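Local coordinates for protein transmembrane oligosaccharyl transferase (Archaeoglobus fulgidus, PDB 3WAJ) that belongs to the STT3/AglB family of membrane-embedded oligosaccharyl transferases and holds a zinc ion in its helical N-terminal part, at residues A[231-236]-A[295-300]; A[175-180]-A[244-249]; A[793-798]-A[822-827]; A[840-845]-A[849-854]. All coordinates share one frame; numbering follows the deposited sequence.

Contact 1 (A[231-236]-A[295-300]); sequences FAFVLA and YQIEKW
Between two helices of the STT3 N-terminal region, the last turn of helix 221-234 places F233 against E298 and I297 of helix 278-303. The backbones stay well apart, the CA atoms of F233 and E298 being 8.6 Å from each other, and the phenyl ring bridges most of that gap. Its CG lies beside the backbone N of F233, opposite the carbonyl carbon (chi1 -81°), which sends the ring across to the other helix. There CE1 comes 3.7 Å from OE1 of E298 and 4.1 Å from CB of the same residue. E298 has CG anti to its backbone N and then bends at chi2 (57°), which brings OE1 to the phenylalanine; ring and carboxylate planes stand 73° apart. The branch methyl CG2 of I297 adds a looser apolar touch, 4.4 Å from F233 CE1. No hydrogen bond joins the two segments. F294 meets the F233 ring edge-to-face, and M316 of helix 315-332 packs on F233, I297 and E298 together. The other carboxylate oxygen, OE2, forms a salt bridge with R243 NH1 at the start of helix 243-261. Thus OE1 and CB of the glutamate pack near the rim atom CE1, while OE2 is paired with R243. The nearby arginine probably favours the ionised carboxylate in these buried surroundings, although D302, whose OD1 lies close to OE2, would work against it, and the salt bridge helps fix the group that the ring packs against.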
loop_
_atom_site.group_PDB
_atom_site.type_symbol
_atom_site.label_atom_id
_atom_site.label_comp_id
_atom_site.label_asym_id
_atom_site.label_seq_id
_atom_site.Cartn_x
_atom_site.Cartn_y
_atom_site.Cartn_z
ATOM N N PHE A 231 20.770 -22.960 19.952
ATOM C CA PHE A 231 21.345 -24.098 19.232
ATOM C C PHE A 231 22.851 -24.297 19.441
ATOM O O PHE A 231 23.309 -25.432 19.521
ATOM C CB PHE A 231 20.961 -24.059 17.739
ATOM C CG PHE A 231 19.521 -24.440 17.480
ATOM C CD1 PHE A 231 19.059 -25.720 17.782
ATOM C CD2 PHE A 231 18.622 -23.520 16.950
ATOM C CE1 PHE A 231 17.721 -26.069 17.555
ATOM C CE2 PHE A 231 17.285 -23.868 16.721
ATOM C CZ PHE A 231 16.839 -25.138 17.020
ATOM N N ALA A 232 23.615 -23.209 19.543
ATOM C CA ALA A 232 25.041 -23.313 19.892
ATOM C C ALA A 232 25.252 -23.960 21.269
ATOM O O ALA A 232 26.316 -24.510 21.556
ATOM C CB ALA A 232 25.723 -21.959 19.831
ATOM N N PHE A 233 24.233 -23.880 22.116
ATOM C CA PHE A 233 24.298 -24.496 23.432
ATOM C C PHE A 233 23.801 -25.947 23.411
ATOM O O PHE A 233 24.560 -26.849 23.762
ATOM C CB PHE A 233 23.573 -23.635 24.489
ATOM C CG PHE A 233 24.410 -22.479 25.018
ATOM C CD1 PHE A 233 24.832 -22.455 26.341
ATOM C CD2 PHE A 233 24.778 -21.419 24.188
ATOM C CE1 PHE A 233 25.606 -21.395 26.839
ATOM C CE2 PHE A 233 25.558 -20.348 24.674
ATOM C CZ PHE A 233 25.969 -20.335 25.995
ATOM N N VAL A 234 22.561 -26.195 22.976
ATOM C CA VAL A 234 22.054 -27.580 23.001
ATOM C C VAL A 234 22.760 -28.510 22.005
ATOM O O VAL A 234 22.507 -29.712 21.993
ATOM C CB VAL A 234 20.521 -27.682 22.839
ATOM C CG1 VAL A 234 19.824 -26.677 23.742
ATOM C CG2 VAL A 234 20.131 -27.466 21.394
ATOM N N LEU A 235 23.645 -27.948 21.185
ATOM C CA LEU A 235 24.471 -28.742 20.279
ATOM C C LEU A 235 25.965 -28.550 20.547
ATOM O O LEU A 235 26.792 -28.792 19.667
ATOM C CB LEU A 235 24.141 -28.417 18.818
ATOM C CG LEU A 235 22.663 -28.560 18.455
ATOM C CD1 LEU A 235 22.368 -28.054 17.048
ATOM C CD2 LEU A 235 22.223 -29.998 18.601
ATOM N N ALA A 236 26.313 -28.130 21.764
ATOM C CA ALA A 236 27.720 -27.917 22.138
ATOM C C ALA A 236 28.588 -29.166 21.925
ATOM O O ALA A 236 29.820 -29.077 21.858
ATOM C CB ALA A 236 27.829 -27.426 23.566
ATOM N N TYR A 295 25.379 -16.710 29.338
ATOM C CA TYR A 295 26.745 -16.498 29.779
ATOM C C TYR A 295 26.996 -17.253 31.075
ATOM O O TYR A 295 27.961 -18.022 31.186
ATOM C CB TYR A 295 26.995 -15.000 30.007
ATOM C CG TYR A 295 28.376 -14.679 30.547
ATOM C CD1 TYR A 295 29.520 -15.004 29.824
ATOM C CD2 TYR A 295 28.534 -14.027 31.764
ATOM C CE1 TYR A 295 30.780 -14.701 30.307
ATOM C CE2 TYR A 295 29.796 -13.714 32.252
ATOM C CZ TYR A 295 30.911 -14.060 31.518
ATOM O OH TYR A 295 32.164 -13.759 32.004
ATOM N N GLN A 296 26.117 -17.016 32.043
ATOM C CA GLN A 296 26.157 -17.703 33.322
ATOM C C GLN A 296 26.044 -19.234 33.192
ATOM O O GLN A 296 26.726 -19.979 33.901
ATOM C CB GLN A 296 25.046 -17.169 34.227
ATOM C CG GLN A 296 25.079 -17.766 35.610
ATOM C CD GLN A 296 26.430 -17.600 36.287
ATOM O OE1 GLN A 296 26.935 -16.487 36.439
ATOM N NE2 GLN A 296 27.024 -18.711 36.691
ATOM N N ILE A 297 25.189 -19.704 32.289
ATOM C CA ILE A 297 25.064 -21.138 32.075
ATOM C C ILE A 297 26.421 -21.709 31.651
ATOM O O ILE A 297 26.884 -22.733 32.201
ATOM C CB ILE A 297 23.938 -21.483 31.073
ATOM C CG1 ILE A 297 22.574 -21.257 31.730
ATOM C CG2 ILE A 297 24.046 -22.915 30.617
ATOM C CD1 ILE A 297 21.397 -21.367 30.779
ATOM N N GLU A 298 27.082 -21.026 30.717
ATOM C CA GLU A 298 28.414 -21.450 30.284
ATOM C C GLU A 298 29.437 -21.445 31.449
ATOM O O GLU A 298 30.261 -22.366 31.574
ATOM C CB GLU A 298 28.897 -20.621 29.092
ATOM C CG GLU A 298 30.145 -21.191 28.387
ATOM C CD GLU A 298 29.977 -22.629 27.884
ATOM O OE1 GLU A 298 28.856 -22.994 27.471
ATOM O OE2 GLU A 298 30.983 -23.394 27.888
ATOM N N LYS A 299 29.352 -20.443 32.324
ATOM C CA LYS A 299 30.272 -20.366 33.463
ATOM C C LYS A 299 30.140 -21.577 34.379
ATOM O O LYS A 299 31.150 -22.133 34.811
ATOM C CB LYS A 299 30.097 -19.054 34.239
ATOM C CG LYS A 299 30.681 -17.820 33.517
ATOM C CD LYS A 299 30.327 -16.499 34.222
ATOM C CE LYS A 299 30.905 -16.448 35.634
ATOM N NZ LYS A 299 30.487 -15.222 36.382
ATOM N N TRP A 300 28.900 -21.988 34.653
ATOM C CA TRP A 300 28.621 -23.174 35.467
ATOM C C TRP A 300 29.150 -24.430 34.805
ATOM O O TRP A 300 29.660 -25.341 35.465
ATOM C CB TRP A 300 27.115 -23.323 35.701
ATOM C CG TRP A 300 26.617 -22.365 36.726
ATOM C CD1 TRP A 300 27.336 -21.827 37.762
ATOM C CD2 TRP A 300 25.301 -21.808 36.816
ATOM N NE1 TRP A 300 26.541 -20.978 38.492
ATOM C CE2 TRP A 300 25.288 -20.947 37.934
ATOM C CE3 TRP A 300 24.136 -21.947 36.055
ATOM C CZ2 TRP A 300 24.151 -20.228 38.311
ATOM C CZ3 TRP A 300 23.006 -21.236 36.432
ATOM C CH2 TRP A 300 23.023 -20.384 37.546
#

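Contact 2 (A[175-180]-A[244-249]); sequences GTFLLA and KNLSLV
V249 of helix 243-261 sits between two residues of helix 163-181, A180 and F177, and uses both of its methyl groups. CG1, anti to the backbone N (chi1 164°), points at A180, whose CB is 3.7 Å away, and the same methyl lies 4.0 Å from CE1 of F177. The other branch, CG2, reaches the main chain instead, stopping 3.3 Å from A180 O. One turn earlier, L246 completes the first shell: its CD1 approaches F177 CZ at 4.0 Å, the two side chains crossing at about a right angle. The phenyl ring therefore has the valine and the leucine at neighbouring rim carbons. It gets there because its CG is turned anti to the backbone N (chi1 179°), carrying the ring across to L246 and V249. Around this cluster the helices run in broadly opposed directions, at 136°, with segment axes 10.4 Å apart at their closest; the small A180 allows its CA to come within 6.8 Å of that of V249. Further out, I225 of helix 221-234 packs on F177, A232 of that helix on L246, and W184 on V249. N245 ties the start of helix 243-261 to the loop beyond helix 163-181, its ND2 hydrogen-bonding to G186 O as well as to D242 OD2. Across the two segments themselves no hydrogen bond forms, so they are held by apolar packing, apart from the carbonyl oxygen of A180 against V249, while N245 supplies a polar tie to the nearby loop.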
loop_
_atom_site.group_PDB
_atom_site.type_symbol
_atom_site.label_atom_id
_atom_site.label_comp_id
_atom_site.label_asym_id
_atom_site.label_seq_id
_atom_site.Cartn_x
_atom_site.Cartn_y
_atom_site.Cartn_z
ATOM N N GLY A 175 25.276 -9.881 9.627
ATOM C CA GLY A 175 26.677 -9.792 9.260
ATOM C C GLY A 175 27.534 -9.124 10.315
ATOM O O GLY A 175 28.650 -9.560 10.586
ATOM N N THR A 176 27.014 -8.060 10.913
ATOM C CA THR A 176 27.750 -7.351 11.954
ATOM C C THR A 176 27.757 -8.136 13.258
ATOM O O THR A 176 28.714 -8.070 14.032
ATOM C CB THR A 176 27.183 -5.939 12.211
ATOM O OG1 THR A 176 25.794 -6.033 12.566
ATOM C CG2 THR A 176 27.369 -5.038 10.984
ATOM N N PHE A 177 26.673 -8.859 13.524
ATOM C CA PHE A 177 26.656 -9.727 14.694
ATOM C C PHE A 177 27.661 -10.876 14.543
ATOM O O PHE A 177 28.386 -11.197 15.486
ATOM C CB PHE A 177 25.271 -10.295 14.973
ATOM C CG PHE A 177 25.232 -11.209 16.165
ATOM C CD1 PHE A 177 25.168 -10.687 17.447
ATOM C CD2 PHE A 177 25.285 -12.597 16.004
ATOM C CE1 PHE A 177 25.161 -11.522 18.553
ATOM C CE2 PHE A 177 25.272 -13.446 17.107
ATOM C CZ PHE A 177 25.213 -12.911 18.383
ATOM N N LEU A 178 27.693 -11.501 13.368
ATOM C CA LEU A 178 28.604 -12.611 13.156
ATOM C C LEU A 178 30.034 -12.096 13.193
ATOM O O LEU A 178 30.912 -12.727 13.778
ATOM C CB LEU A 178 28.280 -13.362 11.862
ATOM C CG LEU A 178 26.986 -14.172 11.993
ATOM C CD1 LEU A 178 26.660 -14.950 10.729
ATOM C CD2 LEU A 178 27.058 -15.113 13.189
ATOM N N LEU A 179 30.251 -10.922 12.614
ATOM C CA LEU A 179 31.546 -10.253 12.688
ATOM C C LEU A 179 31.977 -10.029 14.143
ATOM O O LEU A 179 33.156 -10.139 14.472
ATOM C CB LEU A 179 31.490 -8.928 11.926
ATOM C CG LEU A 179 32.785 -8.190 11.563
ATOM C CD1 LEU A 179 33.313 -7.356 12.707
ATOM C CD2 LEU A 179 33.853 -9.163 11.104
ATOM N N ALA A 180 31.029 -9.726 15.020
ATOM C CA ALA A 180 31.366 -9.535 16.432
ATOM C C ALA A 180 31.622 -10.856 17.195
ATOM O O ALA A 180 32.101 -10.829 18.330
ATOM C CB ALA A 180 30.308 -8.674 17.142
ATOM N N LYS A 244 30.931 -18.359 25.849
ATOM C CA LYS A 244 30.970 -17.245 26.802
ATOM C C LYS A 244 31.048 -15.886 26.096
ATOM O O LYS A 244 30.333 -14.946 26.460
ATOM C CB LYS A 244 32.087 -17.397 27.839
ATOM C CG LYS A 244 31.664 -18.219 29.051
ATOM C CD LYS A 244 32.533 -17.965 30.274
ATOM C CE LYS A 244 33.997 -18.286 30.009
ATOM N NZ LYS A 244 34.859 -17.740 31.103
ATOM N N ASN A 245 31.905 -15.790 25.085
ATOM C CA ASN A 245 31.990 -14.570 24.297
ATOM C C ASN A 245 30.791 -14.378 23.351
ATOM O O ASN A 245 30.336 -13.248 23.153
ATOM C CB ASN A 245 33.344 -14.460 23.560
ATOM C CG ASN A 245 34.467 -13.947 24.463
ATOM O OD1 ASN A 245 34.316 -12.936 25.158
ATOM N ND2 ASN A 245 35.598 -14.651 24.459
ATOM N N LEU A 246 30.278 -15.471 22.785
ATOM C CA LEU A 246 29.069 -15.417 21.955
ATOM C C LEU A 246 27.951 -14.757 22.752
ATOM O O LEU A 246 27.205 -13.925 22.235
ATOM C CB LEU A 246 28.628 -16.819 21.525
ATOM C CG LEU A 246 27.197 -16.925 20.991
ATOM C CD1 LEU A 246 27.080 -16.187 19.670
ATOM C CD2 LEU A 246 26.749 -18.362 20.831
ATOM N N SER A 247 27.870 -15.128 24.026
ATOM C CA SER A 247 26.877 -14.590 24.938
ATOM C C SER A 247 27.159 -13.142 25.330
ATOM O O SER A 247 26.245 -12.310 25.332
ATOM C CB SER A 247 26.797 -15.457 26.193
ATOM O OG SER A 247 26.686 -16.817 25.840
ATOM N N LEU A 248 28.414 -12.847 25.676
ATOM C CA LEU A 248 28.795 -11.500 26.115
ATOM C C LEU A 248 28.539 -10.461 25.009
ATOM O O LEU A 248 27.989 -9.380 25.263
ATOM C CB LEU A 248 30.253 -11.459 26.610
ATOM C CG LEU A 248 30.514 -11.922 28.052
ATOM C CD1 LEU A 248 32.019 -12.018 28.371
ATOM C CD2 LEU A 248 29.806 -11.008 29.058
ATOM N N VAL A 249 28.918 -10.814 23.784
ATOM C CA VAL A 249 28.637 -9.994 22.618
ATOM C C VAL A 249 27.142 -9.692 22.487
ATOM O O VAL A 249 26.740 -8.546 22.233
ATOM C CB VAL A 249 29.133 -10.694 21.349
ATOM C CG1 VAL A 249 28.521 -10.060 20.096
ATOM C CG2 VAL A 249 30.637 -10.639 21.294
#

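Contact 3 (A[793-798]-A[822-827]); sequences VSVNAT and VVLPYS
V795 makes every close contact here, dividing its two methyls between V822 and L824. CG2 meets V822 tip to tip, 3.9 Å from CG1 and 4.0 Å from CG2, so it sits almost evenly over the fork of that valine. CG1 turns instead to L824, whose CD2 lies 4.0 Å away. The leucine reaches it with CG beside its own backbone N (chi1 -49°), and the two side chains cross at a slant. This knot is buried and wholly apolar. With 8.3 Å between the CA atoms of V795 and V822, the segments are too far apart for backbone pairing, and no hydrogen bond joins them. The reverse of strand 792-800 is quite different: S794, N796 and T798 are partly exposed, and polar bonds take over, the N796 amide and the T798 hydroxyl both binding the carboxylate of E808. V823 likewise lies off the contact, against S691. Such alternation of inward hydrocarbon and outward side chains fits two beta sheets packed face to face, and the strands do belong to different sheets, the antiparallel one containing 792-800 and the smaller mixed one edged by 819-824, stacked as in a beta sandwich.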
loop_
_atom_site.group_PDB
_atom_site.type_symbol
_atom_site.label_atom_id
_atom_site.label_comp_id
_atom_site.label_asym_id
_atom_site.label_seq_id
_atom_site.Cartn_x
_atom_site.Cartn_y
_atom_site.Cartn_z
ATOM N N VAL A 793 -43.613 14.967 -9.707
ATOM C CA VAL A 793 -42.986 16.145 -10.300
ATOM C C VAL A 793 -41.531 15.823 -10.650
ATOM O O VAL A 793 -40.794 15.281 -9.818
ATOM C CB VAL A 793 -43.028 17.331 -9.313
ATOM C CG1 VAL A 793 -42.390 18.574 -9.924
ATOM C CG2 VAL A 793 -44.468 17.611 -8.878
ATOM N N SER A 794 -41.108 16.141 -11.872
ATOM C CA SER A 794 -39.729 15.847 -12.275
ATOM C C SER A 794 -38.930 17.120 -12.523
ATOM O O SER A 794 -39.464 18.107 -13.029
ATOM C CB SER A 794 -39.687 14.965 -13.523
ATOM O OG SER A 794 -39.842 15.736 -14.703
ATOM N N VAL A 795 -37.648 17.091 -12.164
ATOM C CA VAL A 795 -36.746 18.205 -12.455
ATOM C C VAL A 795 -35.628 17.756 -13.403
ATOM O O VAL A 795 -35.146 16.621 -13.332
ATOM C CB VAL A 795 -36.139 18.829 -11.179
ATOM C CG1 VAL A 795 -35.617 20.223 -11.480
ATOM C CG2 VAL A 795 -37.174 18.912 -10.076
ATOM N N ASN A 796 -35.210 18.669 -14.275
ATOM C CA ASN A 796 -34.269 18.370 -15.347
ATOM C C ASN A 796 -33.362 19.575 -15.607
ATOM O O ASN A 796 -33.815 20.720 -15.564
ATOM C CB ASN A 796 -35.050 17.996 -16.614
ATOM C CG ASN A 796 -34.156 17.785 -17.818
ATOM O OD1 ASN A 796 -34.423 18.309 -18.897
ATOM N ND2 ASN A 796 -33.097 16.998 -17.646
ATOM N N ALA A 797 -32.081 19.317 -15.849
ATOM C CA ALA A 797 -31.105 20.369 -16.148
ATOM C C ALA A 797 -29.915 19.773 -16.891
ATOM O O ALA A 797 -29.561 18.609 -16.693
ATOM C CB ALA A 797 -30.652 21.067 -14.875
ATOM N N THR A 798 -29.288 20.561 -17.751
ATOM C CA THR A 798 -28.112 20.063 -18.461
ATOM C C THR A 798 -26.850 20.570 -17.762
ATOM O O THR A 798 -26.756 21.753 -17.405
ATOM C CB THR A 798 -28.150 20.462 -19.947
ATOM O OG1 THR A 798 -29.387 20.016 -20.507
ATOM C CG2 THR A 798 -27.007 19.831 -20.727
ATOM N N VAL A 822 -38.756 19.216 -3.536
ATOM C CA VAL A 822 -37.542 18.709 -4.168
ATOM C C VAL A 822 -36.282 19.498 -3.769
ATOM O O VAL A 822 -36.311 20.729 -3.644
ATOM C CB VAL A 822 -37.700 18.587 -5.704
ATOM C CG1 VAL A 822 -37.749 19.947 -6.355
ATOM C CG2 VAL A 822 -36.570 17.753 -6.289
ATOM N N VAL A 823 -35.189 18.771 -3.548
ATOM C CA VAL A 823 -33.919 19.365 -3.133
ATOM C C VAL A 823 -32.929 19.334 -4.307
ATOM O O VAL A 823 -32.595 18.260 -4.813
ATOM C CB VAL A 823 -33.352 18.622 -1.898
ATOM C CG1 VAL A 823 -32.202 19.397 -1.248
ATOM C CG2 VAL A 823 -34.454 18.396 -0.884
ATOM N N LEU A 824 -32.480 20.514 -4.739
ATOM C CA LEU A 824 -31.589 20.654 -5.894
ATOM C C LEU A 824 -30.187 21.088 -5.441
ATOM O O LEU A 824 -30.051 22.004 -4.628
ATOM C CB LEU A 824 -32.167 21.671 -6.885
ATOM C CG LEU A 824 -33.643 21.495 -7.259
ATOM C CD1 LEU A 824 -34.127 22.570 -8.233
ATOM C CD2 LEU A 824 -33.883 20.119 -7.847
ATOM N N PRO A 825 -29.136 20.426 -5.958
ATOM C CA PRO A 825 -27.771 20.737 -5.514
ATOM C C PRO A 825 -26.975 21.643 -6.460
ATOM O O PRO A 825 -25.893 22.087 -6.079
ATOM C CB PRO A 825 -27.115 19.354 -5.471
ATOM C CG PRO A 825 -27.775 18.621 -6.608
ATOM C CD PRO A 825 -29.177 19.194 -6.767
ATOM N N TYR A 826 -27.463 21.899 -7.671
ATOM C CA TYR A 826 -26.698 22.748 -8.587
ATOM C C TYR A 826 -27.175 24.199 -8.537
ATOM O O TYR A 826 -28.378 24.465 -8.513
ATOM C CB TYR A 826 -26.750 22.214 -10.022
ATOM C CG TYR A 826 -25.904 20.978 -10.258
ATOM C CD1 TYR A 826 -24.515 21.070 -10.364
ATOM C CD2 TYR A 826 -26.491 19.723 -10.397
ATOM C CE1 TYR A 826 -23.735 19.942 -10.590
ATOM C CE2 TYR A 826 -25.716 18.596 -10.630
ATOM C CZ TYR A 826 -24.350 18.714 -10.725
ATOM O OH TYR A 826 -23.603 17.592 -10.948
ATOM N N SER A 827 -26.230 25.134 -8.511
ATOM C CA SER A 827 -26.568 26.560 -8.569
ATOM C C SER A 827 -26.014 27.169 -9.843
ATOM O O SER A 827 -25.175 26.566 -10.524
ATOM C CB SER A 827 -26.022 27.320 -7.361
ATOM O OG SER A 827 -24.608 27.392 -7.397
#

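Contact 4 (A[840-845]-A[849-854]); sequences YHIKAG and KEITIY
Y840 and I851 form an antiparallel hydrogen-bonded pair, closed by two backbone bonds: Y840 N to I851 O at 2.9 Å and I851 N to Y840 O at 3.0 Å. A third backbone bond, K849 N to I842 O at 3.0 Å, lies beyond this single bridge. A weak side-chain bond flanks it, from H841 ND1 to E850 OE1 at 3.2 Å; the carboxylate approaches the edge of the imidazole, its plane turned 66° from the ring. Beside these bonds, E850 CA offers a CH to Y840 O. Apolar contacts gather on the other face. I842 crosses I851 at about a right angle, with 3.5 Å between their CD1 atoms, and I842 CD1 is equally close to K849 CB. CG1 of I842 is modelled almost eclipsed with its backbone N (chi1 -4°), a torsion that is doubtful at this resolution. Farther along, I853 CG1 touches Y840 CE2 at 3.4 Å. Strand 792-800 flanks 840-845 on its other edge, bonding H841 through N796 and K843 through S794. V782 of strand 780-785 packs on I851, A780 on I853, and the chain leaves at Y854, the N-cap of helix 855-860.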
loop_
_atom_site.group_PDB
_atom_site.type_symbol
_atom_site.label_atom_id
_atom_site.label_comp_id
_atom_site.label_asym_id
_atom_site.label_seq_id
_atom_site.Cartn_x
_atom_site.Cartn_y
_atom_site.Cartn_z
ATOM N N TYR A 840 -33.248 24.837 -14.235
ATOM C CA TYR A 840 -34.001 23.616 -13.987
ATOM C C TYR A 840 -35.359 23.690 -14.696
ATOM O O TYR A 840 -36.059 24.706 -14.612
ATOM C CB TYR A 840 -34.228 23.415 -12.488
ATOM C CG TYR A 840 -33.003 23.114 -11.648
ATOM C CD1 TYR A 840 -32.481 21.833 -11.577
ATOM C CD2 TYR A 840 -32.405 24.106 -10.885
ATOM C CE1 TYR A 840 -31.384 21.557 -10.789
ATOM C CE2 TYR A 840 -31.305 23.840 -10.096
ATOM C CZ TYR A 840 -30.800 22.566 -10.053
ATOM O OH TYR A 840 -29.707 22.300 -9.264
ATOM N N HIS A 841 -35.733 22.623 -15.394
ATOM C CA HIS A 841 -37.068 22.543 -15.981
ATOM C C HIS A 841 -37.928 21.617 -15.118
ATOM O O HIS A 841 -37.809 20.391 -15.209
ATOM C CB HIS A 841 -37.016 22.029 -17.427
ATOM C CG HIS A 841 -35.915 22.628 -18.247
ATOM N ND1 HIS A 841 -35.958 23.923 -18.719
ATOM C CD2 HIS A 841 -34.740 22.108 -18.678
ATOM C CE1 HIS A 841 -34.853 24.175 -19.401
ATOM N NE2 HIS A 841 -34.097 23.091 -19.392
ATOM N N ILE A 842 -38.768 22.196 -14.260
ATOM C CA ILE A 842 -39.707 21.396 -13.479
ATOM C C ILE A 842 -40.907 21.109 -14.350
ATOM O O ILE A 842 -41.308 21.940 -15.175
ATOM C CB ILE A 842 -40.261 22.129 -12.259
ATOM C CG1 ILE A 842 -39.626 23.494 -12.109
ATOM C CG2 ILE A 842 -40.107 21.311 -10.983
ATOM C CD1 ILE A 842 -40.461 24.376 -11.262
ATOM N N LYS A 843 -41.499 19.942 -14.141
ATOM C CA LYS A 843 -42.662 19.551 -14.900
ATOM C C LYS A 843 -43.597 18.820 -13.956
ATOM O O LYS A 843 -43.217 17.821 -13.334
ATOM C CB LYS A 843 -42.250 18.662 -16.075
ATOM C CG LYS A 843 -43.382 18.205 -16.978
ATOM C CD LYS A 843 -42.876 17.157 -17.965
ATOM C CE LYS A 843 -43.975 16.647 -18.890
ATOM N NZ LYS A 843 -44.361 17.661 -19.919
ATOM N N ALA A 844 -44.805 19.359 -13.825
ATOM C CA ALA A 844 -45.880 18.710 -13.093
ATOM C C ALA A 844 -47.035 18.538 -14.070
ATOM O O ALA A 844 -47.739 19.499 -14.377
ATOM C CB ALA A 844 -46.305 19.553 -11.900
ATOM N N GLY A 845 -47.210 17.316 -14.565
ATOM C CA GLY A 845 -48.216 17.027 -15.568
ATOM C C GLY A 845 -48.088 17.889 -16.812
ATOM O O GLY A 845 -47.298 17.594 -17.712
ATOM N N LYS A 849 -42.143 24.802 -15.663
ATOM C CA LYS A 849 -41.520 26.051 -15.256
ATOM C C LYS A 849 -40.017 26.037 -15.506
ATOM O O LYS A 849 -39.485 25.143 -16.162
ATOM C CB LYS A 849 -41.813 26.349 -13.786
ATOM C CG LYS A 849 -43.285 26.556 -13.450
ATOM C CD LYS A 849 -43.775 27.924 -13.900
ATOM C CE LYS A 849 -45.237 28.148 -13.518
ATOM N NZ LYS A 849 -45.480 28.060 -12.042
ATOM N N GLU A 850 -39.339 27.032 -14.951
ATOM C CA GLU A 850 -37.973 27.330 -15.328
ATOM C C GLU A 850 -37.318 28.081 -14.167
ATOM O O GLU A 850 -37.399 29.309 -14.094
ATOM C CB GLU A 850 -37.999 28.207 -16.585
ATOM C CG GLU A 850 -36.796 28.107 -17.495
ATOM C CD GLU A 850 -37.023 27.165 -18.662
ATOM O OE1 GLU A 850 -38.003 26.388 -18.615
ATOM O OE2 GLU A 850 -36.223 27.203 -19.626
ATOM N N ILE A 851 -36.684 27.339 -13.258
ATOM C CA ILE A 851 -36.055 27.917 -12.068
ATOM C C ILE A 851 -34.563 28.131 -12.266
ATOM O O ILE A 851 -33.868 27.284 -12.848
ATOM C CB ILE A 851 -36.132 26.970 -10.849
ATOM C CG1 ILE A 851 -37.290 25.986 -10.961
ATOM C CG2 ILE A 851 -36.165 27.746 -9.530
ATOM C CD1 ILE A 851 -37.288 24.962 -9.843
ATOM N N THR A 852 -34.058 29.239 -11.740
ATOM C CA THR A 852 -32.622 29.373 -11.554
ATOM C C THR A 852 -32.366 29.444 -10.047
ATOM O O THR A 852 -33.122 30.088 -9.309
ATOM C CB THR A 852 -32.033 30.579 -12.317
ATOM O OG1 THR A 852 -31.693 31.626 -11.398
ATOM C CG2 THR A 852 -33.027 31.083 -13.361
ATOM N N ILE A 853 -31.325 28.743 -9.597
ATOM C CA ILE A 853 -30.999 28.644 -8.175
ATOM C C ILE A 853 -29.673 29.347 -7.916
ATOM O O ILE A 853 -28.763 29.282 -8.747
ATOM C CB ILE A 853 -30.872 27.164 -7.740
ATOM C CG1 ILE A 853 -32.184 26.414 -7.984
ATOM C CG2 ILE A 853 -30.480 27.050 -6.272
ATOM C CD1 ILE A 853 -33.312 26.872 -7.079
ATOM N N TYR A 854 -29.550 30.006 -6.766
ATOM C CA TYR A 854 -28.294 30.666 -6.414
ATOM C C TYR A 854 -27.514 29.915 -5.326
ATOM O O TYR A 854 -28.093 29.169 -4.515
ATOM C CB TYR A 854 -28.524 32.160 -6.091
ATOM C CG TYR A 854 -29.118 32.875 -7.281
ATOM C CD1 TYR A 854 -28.305 33.332 -8.315
ATOM C CD2 TYR A 854 -30.493 33.040 -7.406
ATOM C CE1 TYR A 854 -28.842 33.964 -9.431
ATOM C CE2 TYR A 854 -31.042 33.671 -8.522
ATOM C CZ TYR A 854 -30.210 34.131 -9.530
ATOM O OH TYR A 854 -30.738 34.757 -10.639
#

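How the contacts relate
The four contacts form two pairs on opposite sides of the molecule's centre. Contacts 1 and 2 lie in the STT3 N-terminal region, their centres 14 Å apart; their segments alternate in sequence, and helix 243-261, which carries one segment of contact 2, also packs on helix 278-303 of contact 1, with K244 on E298 and L248 on Y295. Contacts 3 and 4 follow later, in the long peripheral region, 7 Å apart between centres. Adjacent strands 792-800 and 835-844 join them, and Y840 OH probably hydrogen-bonds to Y826 O. From contact 1 to contact 4 the centres are 89 Å apart. One pair therefore knits neighbouring helices, the other joins beta strands and the extended segment 849-854, with no direct touch between them.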